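Hypothetical protein SPy0176 (Streptococcus pyogenes serotype M1, PDB 2OQT) probably serves as the cytoplasmic EIIA component of a phosphoenolpyruvate-dependent phosphotransferase system that takes up and phosphorylates ascorbate. Local coordinates at residues L29-L34 against K38-A43; V134-Q137 against E141-E144. All coordinates share one frame; numbering follows the deposited sequence.

Contact 1. Residues L29-L34 against K38-A43; sequences LAVQPL and KAVTSA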
loop_
_atom_site.group_PDB
_atom_site.type_symbol
_atom_site.label_atom_id
_atom_site.label_comp_id
_atom_site.label_asym_id
_atom_site.label_seq_id
_atom_site.Cartn_x
_atom_site.Cartn_y
_atom_site.Cartn_z
ATOM N N LEU A 29 8.071 -6.294 -1.733
ATOM C CA LEU A 29 7.287 -6.380 -2.972
ATOM C C LEU A 29 6.351 -5.197 -3.083
ATOM O O LEU A 29 5.981 -4.797 -4.182
ATOM C CB LEU A 29 6.490 -7.706 -3.037
ATOM C CG LEU A 29 7.220 -9.069 -3.219
ATOM C CD1 LEU A 29 6.234 -10.194 -2.940
ATOM C CD2 LEU A 29 7.902 -9.242 -4.635
ATOM N N ALA A 30 5.957 -4.628 -1.945
ATOM C CA ALA A 30 4.952 -3.597 -1.955
ATOM C C ALA A 30 5.587 -2.247 -2.276
ATOM O O ALA A 30 4.931 -1.344 -2.808
ATOM C CB ALA A 30 4.213 -3.568 -0.639
ATOM N N VAL A 31 6.862 -2.104 -1.947
ATOM C CA VAL A 31 7.595 -0.859 -2.180
ATOM C C VAL A 31 8.245 -0.876 -3.574
ATOM O O VAL A 31 8.485 0.160 -4.172
ATOM C CB VAL A 31 8.699 -0.636 -1.093
ATOM C CG1 VAL A 31 9.419 0.692 -1.314
ATOM C CG2 VAL A 31 8.120 -0.656 0.328
ATOM N N GLN A 32 8.550 -2.067 -4.079
ATOM C CA GLN A 32 9.210 -2.214 -5.370
ATOM C C GLN A 32 8.575 -1.351 -6.454
ATOM O O GLN A 32 9.247 -0.514 -7.044
ATOM C CB GLN A 32 9.260 -3.691 -5.772
ATOM C CG GLN A 32 10.063 -3.964 -7.018
ATOM C CD GLN A 32 11.355 -3.200 -7.022
ATOM O OE1 GLN A 32 12.225 -3.421 -6.170
ATOM N NE2 GLN A 32 11.487 -2.258 -7.973
ATOM N N PRO A 33 7.269 -1.483 -6.689
ATOM C CA PRO A 33 6.683 -0.700 -7.803
ATOM C C PRO A 33 6.937 0.815 -7.732
ATOM O O PRO A 33 6.614 1.541 -8.694
ATOM C CB PRO A 33 5.182 -0.969 -7.673
ATOM C CG PRO A 33 5.084 -2.246 -6.984
ATOM C CD PRO A 33 6.245 -2.279 -5.996
ATOM N N LEU A 34 7.497 1.282 -6.608
ATOM C CA LEU A 34 7.703 2.708 -6.365
ATOM C C LEU A 34 9.143 3.065 -6.544
ATOM O O LEU A 34 9.531 4.232 -6.637
ATOM C CB LEU A 34 7.280 3.042 -4.959
ATOM C CG LEU A 34 5.974 3.809 -4.853
ATOM C CD1 LEU A 34 4.986 3.443 -5.929
ATOM C CD2 LEU A 34 5.408 3.735 -3.435
ATOM N N LYS A 38 10.684 5.212 -9.990
ATOM C CA LYS A 38 11.569 6.180 -9.317
ATOM C C LYS A 38 10.918 7.194 -8.331
ATOM O O LYS A 38 11.481 8.266 -8.113
ATOM C CB LYS A 38 12.539 6.918 -10.287
ATOM C CG LYS A 38 12.851 6.316 -11.696
ATOM C CD LYS A 38 13.608 4.975 -11.703
ATOM C CE LYS A 38 15.169 5.112 -11.812
ATOM N NZ LYS A 38 15.709 6.287 -12.587
ATOM N N ALA A 39 9.788 6.849 -7.695
ATOM C CA ALA A 39 9.194 7.742 -6.668
ATOM C C ALA A 39 9.985 7.670 -5.356
ATOM O O ALA A 39 10.109 8.678 -4.665
ATOM C CB ALA A 39 7.721 7.414 -6.424
ATOM N N VAL A 40 10.480 6.458 -5.026
ATOM C CA VAL A 40 11.324 6.201 -3.864
ATOM C C VAL A 40 12.562 5.360 -4.206
ATOM O O VAL A 40 12.675 4.777 -5.278
ATOM C CB VAL A 40 10.568 5.512 -2.682
ATOM C CG1 VAL A 40 9.245 6.201 -2.397
ATOM C CG2 VAL A 40 10.353 3.974 -2.926
ATOM N N THR A 41 13.431 5.262 -3.214
ATOM C CA THR A 41 14.714 4.624 -3.257
ATOM C C THR A 41 14.578 3.388 -2.336
ATOM O O THR A 41 13.619 3.270 -1.551
ATOM C CB THR A 41 15.750 5.704 -2.775
ATOM O OG1 THR A 41 16.110 6.562 -3.886
ATOM C CG2 THR A 41 16.995 5.144 -2.165
ATOM N N SER A 42 15.511 2.444 -2.450
ATOM C CA SER A 42 15.544 1.324 -1.532
ATOM C C SER A 42 15.598 1.815 -0.080
ATOM O O SER A 42 15.040 1.203 0.813
ATOM C CB SER A 42 16.753 0.424 -1.825
ATOM O OG SER A 42 17.960 1.148 -1.588
ATOM N N ALA A 43 16.277 2.914 0.178
ATOM C CA ALA A 43 16.435 3.331 1.557
ATOM C C ALA A 43 15.042 3.514 2.220
ATOM O O ALA A 43 14.939 3.579 3.458
ATOM C CB ALA A 43 17.243 4.594 1.631
#
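The turn that ends helix 23-36 and leads into helix 42-55 is closed by one carbonyl, Leu34 O, which receives two N-H groups from the connecting chain. The stronger bond is from Val40: its N lies 2.9 Å from Leu34 O, with a nearly straight N-H...O angle of 171°. The donor sits above the carbonyl plane, 38° out of it. Ala39 N is nominally closer, 2.8 Å from Leu34 O, but its hydrogen points well off the oxygen and the bond is weak. Lys38, with a left-handed helical backbone (phi 49°), makes the reversal that brings both N-H groups back to the helix end.

Behind this polar closure lies a small apolar layer. Val40 CG2 is 3.8 Å from Leu34 CB, and the same methyl is 3.8 Å from Val31 CG1, one turn back along the helix. The first torsion of Val40 sets this methyl between its own backbone N and carbonyl carbon, and Val31 and Val40 cross at about a right angle. In the EIIA fold this layer faces the mixed sheet: Leu34 rests on Ala82 and Thr103, Val40 on Ala105 and Ala39 on Ala80. Ala39 CB lies more loosely beside Leu34, 4.3 Å from its CG. Asn77 and Gly75 hold the loop by backbone hydrogen bonds to Ala39 and Thr41.

Contact 2. Residues V134-Q137 against E141-E144; sequences VACQ and EVLE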
loop_
_atom_site.group_PDB
_atom_site.type_symbol
_atom_site.label_atom_id
_atom_site.label_comp_id
_atom_site.label_asym_id
_atom_site.label_seq_id
_atom_site.Cartn_x
_atom_site.Cartn_y
_atom_site.Cartn_z
ATOM N N VAL A 134 -8.360 -9.132 -4.274
ATOM C CA VAL A 134 -7.533 -10.344 -4.512
ATOM C C VAL A 134 -7.899 -11.051 -5.825
ATOM O O VAL A 134 -7.023 -11.550 -6.526
ATOM C CB VAL A 134 -7.494 -11.301 -3.258
ATOM C CG1 VAL A 134 -7.126 -12.736 -3.625
ATOM C CG2 VAL A 134 -6.503 -10.791 -2.239
ATOM N N ALA A 135 -9.187 -11.030 -6.165
ATOM C CA ALA A 135 -9.735 -11.634 -7.392
ATOM C C ALA A 135 -9.688 -10.723 -8.639
ATOM O O ALA A 135 -10.132 -11.120 -9.738
ATOM C CB ALA A 135 -11.161 -12.083 -7.135
ATOM N N CYS A 136 -9.187 -9.499 -8.461
ATOM C CA CYS A 136 -8.917 -8.586 -9.571
ATOM C C CYS A 136 -7.919 -9.186 -10.561
ATOM O O CYS A 136 -6.874 -9.708 -10.186
ATOM C CB CYS A 136 -8.405 -7.245 -9.054
ATOM S SG CYS A 136 -9.686 -5.999 -8.821
ATOM N N GLN A 137 -8.256 -9.074 -11.836
ATOM C CA GLN A 137 -7.556 -9.778 -12.900
ATOM C C GLN A 137 -6.683 -8.841 -13.753
ATOM O O GLN A 137 -6.041 -9.296 -14.697
ATOM C CB GLN A 137 -8.601 -10.517 -13.765
ATOM C CG GLN A 137 -8.308 -11.988 -14.007
ATOM C CD GLN A 137 -7.949 -12.764 -12.730
ATOM O OE1 GLN A 137 -8.632 -12.662 -11.699
ATOM N NE2 GLN A 137 -6.878 -13.559 -12.805
ATOM N N GLU A 141 -9.369 -3.074 -13.374
ATOM C CA GLU A 141 -10.436 -3.230 -12.375
ATOM C C GLU A 141 -10.073 -2.810 -10.974
ATOM O O GLU A 141 -10.951 -2.423 -10.211
ATOM C CB GLU A 141 -11.105 -4.611 -12.388
ATOM C CG GLU A 141 -10.240 -5.778 -12.709
ATOM C CD GLU A 141 -11.019 -6.813 -13.505
ATOM O OE1 GLU A 141 -11.107 -7.998 -13.082
ATOM O OE2 GLU A 141 -11.557 -6.405 -14.560
ATOM N N VAL A 142 -8.791 -2.864 -10.633
ATOM C CA VAL A 142 -8.355 -2.235 -9.394
ATOM C C VAL A 142 -8.703 -0.747 -9.466
ATOM O O VAL A 142 -9.382 -0.225 -8.590
ATOM C CB VAL A 142 -6.864 -2.456 -9.087
ATOM C CG1 VAL A 142 -6.442 -1.642 -7.883
ATOM C CG2 VAL A 142 -6.573 -3.938 -8.832
ATOM N N LEU A 143 -8.293 -0.085 -10.541
ATOM C CA LEU A 143 -8.611 1.328 -10.719
ATOM C C LEU A 143 -10.132 1.576 -10.741
ATOM O O LEU A 143 -10.608 2.631 -10.324
ATOM C CB LEU A 143 -7.945 1.887 -11.987
ATOM C CG LEU A 143 -6.484 2.406 -12.072
ATOM C CD1 LEU A 143 -5.943 3.101 -10.792
ATOM C CD2 LEU A 143 -5.517 1.342 -12.523
ATOM N N GLU A 144 -10.900 0.602 -11.221
ATOM C CA GLU A 144 -12.349 0.767 -11.263
ATOM C C GLU A 144 -12.950 0.690 -9.869
ATOM O O GLU A 144 -13.887 1.432 -9.547
ATOM C CB GLU A 144 -13.003 -0.187 -12.261
ATOM C CG GLU A 144 -13.171 0.458 -13.659
ATOM C CD GLU A 144 -12.962 -0.530 -14.810
ATOM O OE1 GLU A 144 -12.790 -1.738 -14.526
ATOM O OE2 GLU A 144 -12.970 -0.107 -15.997
#
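Cys136 and Val142 make the apolar half of this contact, where the loop after helix 129-134 folds back on the first turns of helix 139-149, the last helix of this EIIA chain. Cys136 SG lies 3.7 Å from Val142 CG2, and the Cys136 CB behind it is 3.8 Å from that same methyl. The sulfur meets the backbone of the valine as well, with Cys136 SG 3.7 Å from Val142 N. Cys136 SG also touches the stem of Glu141, 3.9 Å from its CG. Seen from the sulfur, Glu141 CG and Val142 CG2 lie in directions roughly perpendicular to each other.

The polar half is a single hydrogen bond from backbone to side chain. Gln137 N donates to Glu141 OE1 at 3.3 Å, a long bond but a fairly straight one, with an N-H...O angle of 154°. The amide comes from above the carboxylate plane, 37° out of it. Glu141 OE1 also touches Gln137 CB, 3.6 Å away. As Gln137 precedes the helix and Glu141 is in its first turn, the bond ties the incoming loop to the helix start.

Farther out, the buried side of the contact rests on strand 14-18: Cys136 touches Leu16, and Val142 touches Ile14. Leu143, next on the helix, also touches Ile14 and reaches helix 4-10 at Lys5, Leu8 and Ile9. The valine's rotation suits the packing: CG1 is anti to the backbone N (chi1 173°), which leaves CG2 beside that nitrogen, the branch that meets Cys136.

Contacts 1 and 2 each span a short connection between two successive helices, with four residue steps separating the nearest segment ends; closure is by main chain alone in contact 1 and by a side chain in contact 2. Their centres are about 21 Å apart and their nearest atoms about 12 Å, so they do not touch. The mixed sheet relates them: contact 1 packs on strand 80-86 through Leu34 and Ala39, contact 2 on strand 14-18 through Cys136 and Val142, and these two strands pair in parallel. Each contact thus joins neighbouring helices at the sheet. Neither contains a histidine, the phosphoryl carrier in EIIA proteins of this family.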